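Long-range contacts in fluoroacetyl-CoA thioesterase (Streptomyces cattleya, PDB 3KUV), which hydrolyses fluoroacetyl-CoA to fluoroacetate and CoA before it can react with citrate synthase, and so confers resistance to fluoroacetate: residues G64-T70 / E119-L125; M5-F11 / T89-V95; I72-A78 / E112-H118; H20-L26 / E38-F44. The protein carries 1 engineered substitution. One frame throughout, in Å; residues are numbered along the deposited sequence.

Contact 1: residues G64-T70 / E119-L125; sequences GEGSLGT and ERAVIHL. With ACT (acetate ion), chain C.
Arg-120 holds Ser-67 side-on: NE and NH2 both donate to the one hydroxyl oxygen, each N to OG distance being 3.0 Å, and OG lies within 2° of the guanidinium plane. The arginine chain bends at chi3 (66°), which turns its head back over the partner strand, so that the backbone of Leu-68 and Gly-69 covers one face of the guanidinium. Its remaining nitrogen, NH1, forms a salt bridge with the active-site residue Glu-50. Beside this grip, Gly-69 N donates to an acetate O at 3.2 Å; the same ion is hydrogen-bonded to Ser-42 of the second subunit.

The backbones pair as antiparallel strands. Leu-68 and Ala-121 exchange two bonds, as do Gly-66 and Ile-123, and Thr-70 N reaches Glu-119 O at 2.9 Å. Past the strand end, Leu-125 N closes on Gly-64 O at 3.0 Å, just where helix 125-135 begins. A water 2.7 Å from Thr-70 OG1 donates weakly to Arg-120 O.

Packing divides by face. With Leu-68, Ile-123 forms an apolar patch, CD1 of the leucine lying 3.7 Å from CG2 of the isoleucine where the two side chains cross at about a right angle; Phe-128 of helix 125-135 and, from the second subunit, Phe-36 lie against it. Val-122 CG1 rests 3.8 Å from Glu-65 CD, whose OE1 is hydrogen-bonded to Glu-62 N.

Ser-67 thus receives NE and NH2 while NH1 pairs with Glu-50, probably helping to fix the rotation of the substrate-binding Arg-120.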
# COMPACT_ATOMS: atom_id res chain seq x y z
N GLY B 64 -1.33 23.41 11.43
CA GLY B 64 -2.61 22.72 11.44
C GLY B 64 -2.89 21.96 10.16
O GLY B 64 -3.97 21.43 10.03
N GLU B 65 -1.98 22.02 9.19
CA GLU B 65 -2.19 21.25 7.93
C GLU B 65 -1.49 19.94 8.03
O GLU B 65 -0.49 19.78 8.75
CB GLU B 65 -1.63 22.03 6.75
CG GLU B 65 -2.56 23.20 6.32
CD GLU B 65 -2.06 24.05 5.19
OE1 GLU B 65 -0.82 24.09 4.78
OE2 GLU B 65 -2.97 24.70 4.57
N GLY B 66 -1.95 18.98 7.17
CA GLY B 66 -1.23 17.76 6.90
C GLY B 66 -1.66 17.35 5.49
O GLY B 66 -1.87 18.22 4.68
N SER B 67 -1.58 16.05 5.18
CA SER B 67 -1.90 15.62 3.81
C SER B 67 -2.42 14.20 3.79
O SER B 67 -2.22 13.42 4.75
CB SER B 67 -0.66 15.79 2.85
OG SER B 67 0.36 14.85 3.30
N LEU B 68 -3.02 13.85 2.66
CA LEU B 68 -3.51 12.51 2.40
C LEU B 68 -2.92 12.03 1.08
O LEU B 68 -2.64 12.84 0.18
CB LEU B 68 -5.03 12.52 2.18
CG LEU B 68 -5.88 12.91 3.39
CD1 LEU B 68 -7.32 13.21 2.91
CD2 LEU B 68 -5.81 11.88 4.55
N GLY B 69 -2.61 10.75 0.99
CA GLY B 69 -2.29 10.16 -0.31
C GLY B 69 -3.51 9.96 -1.17
O GLY B 69 -4.54 9.41 -0.65
N THR B 70 -3.49 10.48 -2.40
CA THR B 70 -4.66 10.37 -3.28
C THR B 70 -4.46 9.40 -4.44
O THR B 70 -5.43 8.97 -5.07
CB THR B 70 -5.10 11.69 -3.86
OG1 THR B 70 -3.98 12.27 -4.55
CG2 THR B 70 -5.47 12.68 -2.69
N GLU B 119 0.72 10.74 -5.60
CA GLU B 119 0.15 12.12 -5.45
C GLU B 119 -0.47 12.25 -4.09
O GLU B 119 -0.98 11.26 -3.52
CB GLU B 119 -0.94 12.33 -6.49
CG GLU B 119 -0.36 12.44 -7.96
CD GLU B 119 0.04 11.12 -8.55
OE1 GLU B 119 -0.72 10.17 -8.34
OE2 GLU B 119 1.04 10.99 -9.27
N ARG B 120 -0.40 13.48 -3.57
CA ARG B 120 -0.94 13.83 -2.27
C ARG B 120 -1.76 15.11 -2.33
O ARG B 120 -1.61 15.90 -3.23
CB ARG B 120 0.20 14.09 -1.28
CG ARG B 120 1.10 12.80 -1.14
CD ARG B 120 2.05 12.88 0.06
NE ARG B 120 1.36 12.87 1.35
CZ ARG B 120 0.75 11.82 1.89
NH1 ARG B 120 0.90 10.61 1.27
NH2 ARG B 120 0.02 11.88 3.00
N ALA B 121 -2.64 15.30 -1.35
CA ALA B 121 -3.43 16.50 -1.22
C ALA B 121 -3.26 17.09 0.20
O ALA B 121 -3.42 16.35 1.19
CB ALA B 121 -4.92 16.23 -1.44
N VAL B 122 -2.95 18.38 0.28
CA VAL B 122 -2.90 19.09 1.57
C VAL B 122 -4.32 19.25 2.15
O VAL B 122 -5.27 19.46 1.44
CB VAL B 122 -2.30 20.48 1.35
CG1 VAL B 122 -2.24 21.20 2.75
CG2 VAL B 122 -0.85 20.35 0.81
N ILE B 123 -4.39 19.00 3.45
CA ILE B 123 -5.69 19.03 4.19
C ILE B 123 -5.52 19.89 5.43
O ILE B 123 -4.43 20.00 5.99
CB ILE B 123 -6.27 17.66 4.55
CG1 ILE B 123 -5.29 16.84 5.39
CG2 ILE B 123 -6.78 16.90 3.28
CD1 ILE B 123 -5.99 15.67 6.08
N HIS B 124 -6.65 20.50 5.85
CA HIS B 124 -6.68 21.15 7.18
C HIS B 124 -7.06 20.03 8.16
O HIS B 124 -8.17 19.46 8.03
CB HIS B 124 -7.75 22.23 7.16
CG HIS B 124 -7.81 22.99 8.46
ND1 HIS B 124 -8.62 22.62 9.51
CD2 HIS B 124 -7.05 24.03 8.91
CE1 HIS B 124 -8.44 23.46 10.52
NE2 HIS B 124 -7.48 24.31 10.19
N LEU B 125 -6.13 19.60 9.04
CA LEU B 125 -6.37 18.41 9.88
C LEU B 125 -7.69 18.45 10.70
O LEU B 125 -8.44 17.45 10.70
CB LEU B 125 -5.16 18.11 10.86
CG LEU B 125 -3.95 17.68 10.01
CD1 LEU B 125 -2.71 17.70 10.93
CD2 LEU B 125 -4.11 16.32 9.37
C ACT C . -3.63 7.47 3.75
O ACT C . -3.24 8.09 2.62
OXT ACT C . -2.87 6.55 4.29
CH3 ACT C . -4.93 7.88 4.41
O HOH W 1 -3.82 14.92 -4.97

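Contact 2: residues M5-F11 / T89-V95; sequences MRVGERF and TAELRSV
Phe-11 and Ala-90 exchange two backbone hydrogen bonds as an antiparallel pair, with Ala-90 N to Phe-11 O at 2.9 Å and nearly straight (170°). Leu-92 then takes over, its N donating to Glu-9 O at 3.2 Å while its O receives Gly-8 N at 2.8 Å. Gly-8 and Glu-9 are the last two residues of a type II turn, Arg-6 to Glu-9, across which Arg-6 NE meets Glu-9 OE2 in a salt bridge whose hydrogen bond is weak.

Apolar contacts gather on Leu-92. Its CD2 branch approaches Met-5 CB at 3.7 Å and, more loosely, Val-7 CG2. With CG1 of Val-7 trans to the backbone N (chi1 167°), that methyl lies 3.3 Å from Arg-93 O.

Charged side chains meet through their aliphatic parts. Arg-10 and Glu-91 run side by side in the same direction, CG to CG 3.7 Å, but their charged ends do not touch.

Arg-93 and Ser-94 both face Ser-101, a classic beta bulge. The arrangement is the antiparallel pairing at the margin of a hot-dog sheet, where strand 10-16 is outermost in this chain, with Phe-11 and Ala-90 turned to the central helix 42-57.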
# COMPACT_ATOMS: atom_id res chain seq x y z
N MET B 5 8.02 24.85 -2.31
CA MET B 5 8.80 23.60 -2.47
C MET B 5 9.47 23.53 -3.81
O MET B 5 8.85 23.90 -4.82
CB MET B 5 7.89 22.40 -2.35
CG MET B 5 7.54 22.04 -0.95
SD MET B 5 6.98 20.38 -0.91
CE MET B 5 8.48 19.33 -0.88
N ARG B 6 10.71 23.02 -3.85
CA ARG B 6 11.46 22.95 -5.11
C ARG B 6 11.23 21.68 -5.95
O ARG B 6 11.61 20.56 -5.57
CB ARG B 6 12.99 23.21 -4.96
CG ARG B 6 13.59 23.00 -3.52
CD ARG B 6 15.13 23.27 -3.47
NE ARG B 6 15.93 22.03 -3.35
CZ ARG B 6 16.59 21.42 -4.35
NH1 ARG B 6 16.55 21.91 -5.59
NH2 ARG B 6 17.28 20.32 -4.10
N VAL B 7 10.68 21.92 -7.13
CA VAL B 7 10.48 20.82 -8.10
C VAL B 7 11.83 20.26 -8.50
O VAL B 7 12.80 21.00 -8.76
CB VAL B 7 9.69 21.26 -9.31
CG1 VAL B 7 9.74 20.25 -10.47
CG2 VAL B 7 8.23 21.51 -8.96
N GLY B 8 11.95 18.92 -8.52
CA GLY B 8 13.19 18.26 -8.89
C GLY B 8 14.14 17.95 -7.73
O GLY B 8 15.13 17.22 -7.93
N GLU B 9 13.87 18.50 -6.56
CA GLU B 9 14.57 18.18 -5.34
C GLU B 9 14.25 16.72 -4.91
O GLU B 9 13.09 16.24 -5.09
CB GLU B 9 14.09 19.12 -4.24
CG GLU B 9 14.75 18.88 -2.93
CD GLU B 9 14.28 19.80 -1.77
OE1 GLU B 9 13.03 20.02 -1.59
OE2 GLU B 9 15.19 20.21 -1.00
N ARG B 10 15.28 16.01 -4.54
CA ARG B 10 15.18 14.63 -4.07
C ARG B 10 15.34 14.57 -2.57
O ARG B 10 16.19 15.25 -1.98
CB ARG B 10 16.23 13.71 -4.71
CG ARG B 10 15.95 13.49 -6.26
CD ARG B 10 17.08 12.78 -6.95
NE ARG B 10 18.23 13.67 -7.02
CZ ARG B 10 19.45 13.25 -7.40
NH1 ARG B 10 19.67 11.97 -7.68
NH2 ARG B 10 20.46 14.09 -7.45
N PHE B 11 14.53 13.74 -1.97
CA PHE B 11 14.58 13.51 -0.53
C PHE B 11 14.77 12.01 -0.35
O PHE B 11 14.17 11.18 -1.09
CB PHE B 11 13.26 13.87 0.17
CG PHE B 11 13.25 13.43 1.65
CD1 PHE B 11 14.13 14.04 2.63
CD2 PHE B 11 12.40 12.41 2.10
CE1 PHE B 11 14.13 13.58 3.96
CE2 PHE B 11 12.38 12.00 3.40
CZ PHE B 11 13.24 12.54 4.34
N THR B 89 13.62 7.04 -2.41
CA THR B 89 13.99 8.38 -2.95
C THR B 89 12.70 8.99 -3.49
O THR B 89 12.00 8.32 -4.30
CB THR B 89 14.99 8.20 -4.10
OG1 THR B 89 16.18 7.60 -3.53
CG2 THR B 89 15.42 9.56 -4.66
N ALA B 90 12.33 10.17 -3.02
CA ALA B 90 11.09 10.88 -3.48
C ALA B 90 11.54 12.15 -4.18
O ALA B 90 12.29 12.94 -3.62
CB ALA B 90 10.23 11.27 -2.32
N GLU B 91 11.00 12.41 -5.33
CA GLU B 91 11.45 13.55 -6.15
C GLU B 91 10.20 14.29 -6.50
O GLU B 91 9.27 13.77 -7.13
CB GLU B 91 12.15 13.06 -7.37
CG GLU B 91 12.78 14.24 -8.10
CD GLU B 91 13.70 13.85 -9.26
OE1 GLU B 91 14.11 12.65 -9.42
OE2 GLU B 91 14.04 14.81 -10.01
N LEU B 92 10.13 15.57 -6.14
CA LEU B 92 8.93 16.38 -6.40
C LEU B 92 8.76 16.67 -7.91
O LEU B 92 9.71 17.21 -8.55
CB LEU B 92 9.01 17.69 -5.59
CG LEU B 92 7.76 18.51 -5.72
CD1 LEU B 92 6.49 17.83 -5.18
CD2 LEU B 92 7.85 19.96 -5.11
N ARG B 93 7.57 16.39 -8.48
CA ARG B 93 7.31 16.69 -9.91
C ARG B 93 6.59 17.99 -10.09
O ARG B 93 6.85 18.70 -11.08
CB ARG B 93 6.42 15.56 -10.58
CG ARG B 93 7.11 14.18 -10.59
CD ARG B 93 6.05 13.22 -11.19
NE ARG B 93 5.91 13.42 -12.65
CZ ARG B 93 4.97 12.92 -13.43
NH1 ARG B 93 3.98 12.17 -12.87
NH2 ARG B 93 4.99 13.13 -14.72
N SER B 94 5.67 18.30 -9.17
CA SER B 94 4.83 19.50 -9.34
C SER B 94 4.09 19.79 -8.12
O SER B 94 3.77 18.91 -7.35
CB SER B 94 3.83 19.31 -10.48
OG SER B 94 2.91 18.24 -10.18
N VAL B 95 3.71 21.08 -8.00
CA VAL B 95 2.81 21.57 -6.93
C VAL B 95 1.72 22.39 -7.63
O VAL B 95 2.01 23.32 -8.44
CB VAL B 95 3.54 22.42 -5.91
CG1 VAL B 95 2.53 22.90 -4.88
CG2 VAL B 95 4.57 21.67 -5.26

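Contact 3: residues I72-A78 / E112-H118; sequences ICVTHTA and EIGSGTH
Thr-77 and His-76 both turn to Ile-113 O: Thr-77 N donates at 2.9 Å from above the carbonyl plane, and His-76 ND1, in one of two conformers of that side chain, adds a weak bond at 3.4 Å, the oxygen lying at the edge of the imidazole. Thr-77 OG1 also donates to Glu-112 O, at 3.1 Å. Next along, the hydroxyl of Thr-75 stands between its own N and carbonyl carbon (chi1 58°), a torsion that lets OG1 receive Ser-115 N at 3.1 Å. A water joins this OG1 to Ser-115 OG.

Farther from His-76 the pairing is regular, Cys-73 and Thr-117 exchanging two backbone bonds. Gly-116 lets the strands come close, its CA only 3.2 Å from Cys-73 O. Ile-72 CD1 meets the ring of His-118 at CD2, 3.9 Å away.

Around this lie a bulge and the dimer interface. Ile-113 and Gly-114 share Ala-106 in a classic beta bulge, while residues 72-75 pair antiparallel with a strand of the second subunit, where Cys-73 forms a disulfide with its counterpart.

For the active-site His-76, in the conformer described, one weak bond through ND1 may help to orient the imidazole near the engineered Ser-42, another active-site position.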
# COMPACT_ATOMS: atom_id res chain seq x y z
N ILE B 72 -1.40 6.20 -5.99
CA ILE B 72 -0.08 5.55 -6.06
C ILE B 72 -0.03 4.62 -7.26
O ILE B 72 -1.02 3.98 -7.62
CB ILE B 72 0.33 4.84 -4.80
CG1 ILE B 72 1.92 4.69 -4.80
CG2 ILE B 72 -0.46 3.55 -4.62
CD1 ILE B 72 2.61 4.87 -3.56
N CYS B 73 1.11 4.60 -7.95
CA CYS B 73 1.16 3.74 -9.18
C CYS B 73 2.60 3.23 -9.24
O CYS B 73 3.51 3.99 -9.71
CB CYS B 73 0.76 4.57 -10.40
SG CYS B 73 0.49 3.54 -11.88
N VAL B 74 2.85 2.05 -8.66
CA VAL B 74 4.25 1.57 -8.51
C VAL B 74 4.40 0.11 -8.90
O VAL B 74 3.43 -0.69 -8.72
CB VAL B 74 4.85 1.77 -7.06
CG1 VAL B 74 5.01 3.26 -6.75
CG2 VAL B 74 3.95 1.08 -5.98
N THR B 75 5.59 -0.25 -9.32
CA THR B 75 5.93 -1.64 -9.38
C THR B 75 6.56 -2.17 -8.09
O THR B 75 6.93 -1.39 -7.22
CB THR B 75 7.04 -1.84 -10.45
OG1 THR B 75 8.17 -1.01 -10.07
CG2 THR B 75 6.47 -1.38 -11.80
N HIS B 76 6.58 -3.52 -7.95
CA HIS B 76 7.30 -4.15 -6.84
C HIS B 76 8.12 -5.22 -7.57
O HIS B 76 7.53 -6.25 -8.04
CB HIS B 76 6.22 -4.55 -5.75
CG HIS B 76 6.72 -4.78 -4.32
ND1 HIS B 76 8.04 -4.69 -3.91
CD2 HIS B 76 6.01 -5.05 -3.19
CE1 HIS B 76 8.12 -4.99 -2.62
NE2 HIS B 76 6.89 -5.22 -2.15
N THR B 77 9.40 -4.97 -7.73
CA THR B 77 10.29 -5.74 -8.71
C THR B 77 11.18 -6.81 -7.99
O THR B 77 11.84 -7.63 -8.67
CB THR B 77 11.12 -4.81 -9.54
OG1 THR B 77 11.88 -3.93 -8.70
CG2 THR B 77 10.20 -3.93 -10.39
N ALA B 78 11.33 -6.71 -6.69
CA ALA B 78 12.13 -7.68 -5.91
C ALA B 78 11.62 -7.68 -4.49
O ALA B 78 11.06 -6.67 -4.03
CB ALA B 78 13.65 -7.32 -5.94
N GLU B 112 17.06 -2.97 -6.66
CA GLU B 112 15.96 -2.01 -6.85
C GLU B 112 14.65 -2.76 -6.54
O GLU B 112 14.49 -3.94 -7.03
CB GLU B 112 16.10 -1.47 -8.27
CG GLU B 112 14.92 -1.01 -9.00
CD GLU B 112 14.52 0.48 -8.82
OE1 GLU B 112 15.07 1.41 -9.53
OE2 GLU B 112 13.56 0.72 -8.04
N ILE B 113 13.74 -2.25 -5.75
CA ILE B 113 12.57 -3.00 -5.37
C ILE B 113 11.29 -2.38 -5.89
O ILE B 113 10.25 -3.02 -5.81
CB ILE B 113 12.41 -3.24 -3.86
CG1 ILE B 113 12.27 -1.88 -3.13
CG2 ILE B 113 13.66 -3.97 -3.30
CD1 ILE B 113 11.86 -2.09 -1.62
N GLY B 114 11.28 -1.15 -6.45
CA GLY B 114 9.94 -0.64 -7.00
C GLY B 114 10.16 0.80 -7.41
O GLY B 114 11.06 1.48 -6.88
N SER B 115 9.29 1.27 -8.28
CA SER B 115 9.34 2.69 -8.70
C SER B 115 8.02 3.06 -9.31
O SER B 115 7.24 2.19 -9.74
CB SER B 115 10.46 3.10 -9.70
OG SER B 115 10.29 2.47 -10.89
N GLY B 116 7.72 4.37 -9.29
CA GLY B 116 6.54 4.85 -9.92
C GLY B 116 6.22 6.23 -9.40
O GLY B 116 7.12 7.06 -9.26
N THR B 117 4.93 6.50 -9.28
CA THR B 117 4.43 7.82 -8.97
C THR B 117 3.51 7.81 -7.76
O THR B 117 2.91 6.79 -7.42
CB THR B 117 3.68 8.46 -10.17
OG1 THR B 117 2.65 7.52 -10.63
CG2 THR B 117 4.63 8.78 -11.37
N HIS B 118 3.35 8.97 -7.12
CA HIS B 118 2.49 9.11 -5.92
C HIS B 118 1.98 10.55 -5.92
O HIS B 118 2.77 11.51 -6.19
CB HIS B 118 3.32 8.92 -4.65
CG HIS B 118 2.50 9.05 -3.39
ND1 HIS B 118 2.86 9.77 -2.25
CD2 HIS B 118 1.27 8.54 -3.14
CE1 HIS B 118 1.91 9.64 -1.33
NE2 HIS B 118 0.95 8.92 -1.85
O HOH W 2 10.38 -0.43 -11.60

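Contact 4: residues H20-L26 / E38-F44; sequences HKTVRHL and EVFASGF. Engineered in segment 38-44: Ser-42 (natural residue Thr). With ACT (acetate ion), chain H.
Phe-44, in the first turn of the hot-dog fold's central helix 42-57, drives its ring into the bend formed by residues 20-26. From CB, chi1 of -74° places CG opposite the carbonyl carbon, and the ring enters between two aliphatic chains. CD2 comes 3.1 Å from Lys-21 O; CE2, farther along that edge, meets Thr-22 O in the ring plane and Leu-26 CB at 3.8 Å. Lys-21 CD covers one face, nearest to CD1 and CE1, and Leu-26 CD1 the opposite face, each 3.7 Å from the ring centroid in a CH-pi contact. CZ, at the tip, reaches the backbone of His-25. The lysine passes on to the second subunit, where NZ meets Glu-29 and Leu-26 O.

At the other end, Glu-38 bends at chi2 to bring its carboxylate to Thr-22 and Arg-24. Thr-22 OG1 donates to OE1 at 2.6 Å, on the syn side but out of the carboxylate plane, and Arg-24 NE forms a salt bridge with weak hydrogen bonds, the guanidinium plane standing 86° from the carboxylate plane. Between these two clusters, weak backbone bonds run from Ala-41 N to Lys-21 O and from Val-23 N to Val-39 O.

Residues 40-44 belong to the substrate-binding stretch. At engineered Ser-42, threonine in the natural sequence, the backbone N of this active-site position donates to acetate OXT at 2.8 Å, with an N-H...O angle of 164°.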
# COMPACT_ATOMS: atom_id res chain seq x y z
N HIS B 20 8.28 -7.26 12.05
CA HIS B 20 6.84 -7.03 12.03
C HIS B 20 6.30 -6.22 10.83
O HIS B 20 5.18 -5.80 10.84
CB HIS B 20 6.36 -6.36 13.35
CG HIS B 20 7.03 -5.07 13.66
ND1 HIS B 20 8.26 -5.01 14.31
CD2 HIS B 20 6.66 -3.79 13.42
CE1 HIS B 20 8.60 -3.74 14.45
NE2 HIS B 20 7.67 -2.98 13.90
N LYS B 21 7.11 -6.14 9.74
CA LYS B 21 6.58 -5.53 8.51
C LYS B 21 6.50 -6.49 7.36
O LYS B 21 6.48 -6.09 6.21
CB LYS B 21 7.43 -4.30 8.10
CG LYS B 21 7.45 -3.20 9.20
CD LYS B 21 6.11 -2.50 9.34
CE LYS B 21 6.35 -1.38 10.31
NZ LYS B 21 5.09 -0.86 10.90
N THR B 22 6.44 -7.79 7.68
CA THR B 22 6.21 -8.77 6.60
C THR B 22 4.74 -8.93 6.30
O THR B 22 3.90 -8.40 6.99
CB THR B 22 6.85 -10.14 6.99
OG1 THR B 22 6.21 -10.63 8.19
CG2 THR B 22 8.37 -9.98 7.20
N VAL B 23 4.47 -9.64 5.18
CA VAL B 23 3.08 -9.79 4.73
C VAL B 23 2.09 -10.24 5.82
O VAL B 23 1.00 -9.65 5.92
CB VAL B 23 3.11 -10.81 3.60
CG1 VAL B 23 1.67 -11.21 3.19
CG2 VAL B 23 3.85 -10.18 2.37
N ARG B 24 2.47 -11.29 6.54
CA ARG B 24 1.55 -11.75 7.61
C ARG B 24 1.12 -10.73 8.66
O ARG B 24 0.00 -10.81 9.23
CB ARG B 24 2.08 -13.06 8.24
CG ARG B 24 3.38 -12.87 9.08
CD ARG B 24 3.84 -14.22 9.68
NE ARG B 24 4.95 -13.89 10.57
CZ ARG B 24 5.17 -14.36 11.79
NH1 ARG B 24 4.40 -15.34 12.30
NH2 ARG B 24 6.24 -13.91 12.45
N HIS B 25 2.02 -9.76 8.92
CA HIS B 25 1.71 -8.69 9.85
C HIS B 25 0.82 -7.59 9.31
O HIS B 25 0.21 -6.80 10.10
CB HIS B 25 3.05 -8.08 10.31
CG HIS B 25 3.87 -8.99 11.16
ND1 HIS B 25 3.71 -9.05 12.53
CD2 HIS B 25 4.87 -9.83 10.82
CE1 HIS B 25 4.57 -9.96 13.00
NE2 HIS B 25 5.27 -10.46 11.99
N LEU B 26 0.72 -7.49 7.97
CA LEU B 26 -0.25 -6.45 7.45
C LEU B 26 -1.72 -6.80 7.75
O LEU B 26 -2.50 -5.92 8.09
CB LEU B 26 0.06 -6.27 5.95
CG LEU B 26 -0.74 -5.09 5.31
CD1 LEU B 26 -0.16 -3.74 5.76
CD2 LEU B 26 -0.58 -5.25 3.81
N GLU B 38 8.28 -14.47 4.42
CA GLU B 38 8.60 -13.37 5.38
C GLU B 38 9.35 -12.25 4.69
O GLU B 38 10.60 -12.11 4.74
CB GLU B 38 9.43 -13.94 6.53
CG GLU B 38 8.51 -14.76 7.49
CD GLU B 38 7.75 -13.86 8.47
OE1 GLU B 38 6.86 -13.14 8.04
OE2 GLU B 38 8.03 -13.87 9.70
N VAL B 39 8.56 -11.50 3.91
CA VAL B 39 9.14 -10.40 3.10
C VAL B 39 8.24 -9.17 3.27
O VAL B 39 7.06 -9.28 3.63
CB VAL B 39 9.22 -10.76 1.57
CG1 VAL B 39 10.21 -11.95 1.39
CG2 VAL B 39 7.84 -11.10 0.98
N PHE B 40 8.89 -8.00 3.09
CA PHE B 40 8.22 -6.73 3.29
C PHE B 40 6.96 -6.64 2.36
O PHE B 40 7.03 -6.87 1.14
CB PHE B 40 9.33 -5.68 2.92
CG PHE B 40 8.98 -4.26 3.17
CD1 PHE B 40 9.23 -3.27 2.17
CD2 PHE B 40 8.48 -3.87 4.40
CE1 PHE B 40 8.94 -1.87 2.47
CE2 PHE B 40 8.24 -2.48 4.76
CZ PHE B 40 8.46 -1.50 3.74
N ALA B 41 5.82 -6.29 2.97
CA ALA B 41 4.56 -6.29 2.19
C ALA B 41 4.40 -5.09 1.30
O ALA B 41 4.79 -3.97 1.73
CB ALA B 41 3.30 -6.37 3.12
N SER B 42 3.72 -5.28 0.16
CA SER B 42 3.43 -4.17 -0.72
C SER B 42 2.69 -3.01 0.02
O SER B 42 3.00 -1.87 -0.22
CB SER B 42 2.59 -4.62 -1.89
OG SER B 42 3.34 -5.42 -2.76
N GLY B 43 1.74 -3.35 0.89
CA GLY B 43 0.99 -2.27 1.53
C GLY B 43 1.92 -1.50 2.48
O GLY B 43 1.73 -0.29 2.69
N PHE B 44 2.89 -2.20 3.13
CA PHE B 44 3.87 -1.48 3.93
C PHE B 44 4.80 -0.62 3.06
O PHE B 44 5.22 0.47 3.49
CB PHE B 44 4.67 -2.42 4.83
CG PHE B 44 3.90 -2.96 6.04
CD1 PHE B 44 3.32 -2.08 6.96
CD2 PHE B 44 3.87 -4.34 6.29
CE1 PHE B 44 2.65 -2.56 8.13
CE2 PHE B 44 3.23 -4.86 7.40
CZ PHE B 44 2.64 -3.99 8.34
C ACT H . 3.98 -8.79 -1.37
O ACT H . 3.33 -9.65 -2.13
OXT ACT H . 3.31 -7.95 -0.71
CH3 ACT H . 5.45 -8.81 -1.20
O HOH W 3 4.75 -13.08 6.09

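Contacts 1 and 3 lie on the same pair of strands, 65-75 and 112-124, with centres about 22 Å apart on opposite sides of the chain's centre; contact 3 is nested within the loop closed by contact 1. Contact 2, at the other margin of the five-stranded antiparallel sheet, has its centre about 16 Å from that of contact 1, and their segments alternate along the chain. Contact 4 closes before either 1 or 3 opens, and it places the engineered Ser-42 near His-76 of contact 3. Contacts 1, 3 and 4 all touch the second subunit, and each acetate bridges Gly-69 of one chain and Ser-42 of the other, consistent with a substrate site formed at the dimer interface.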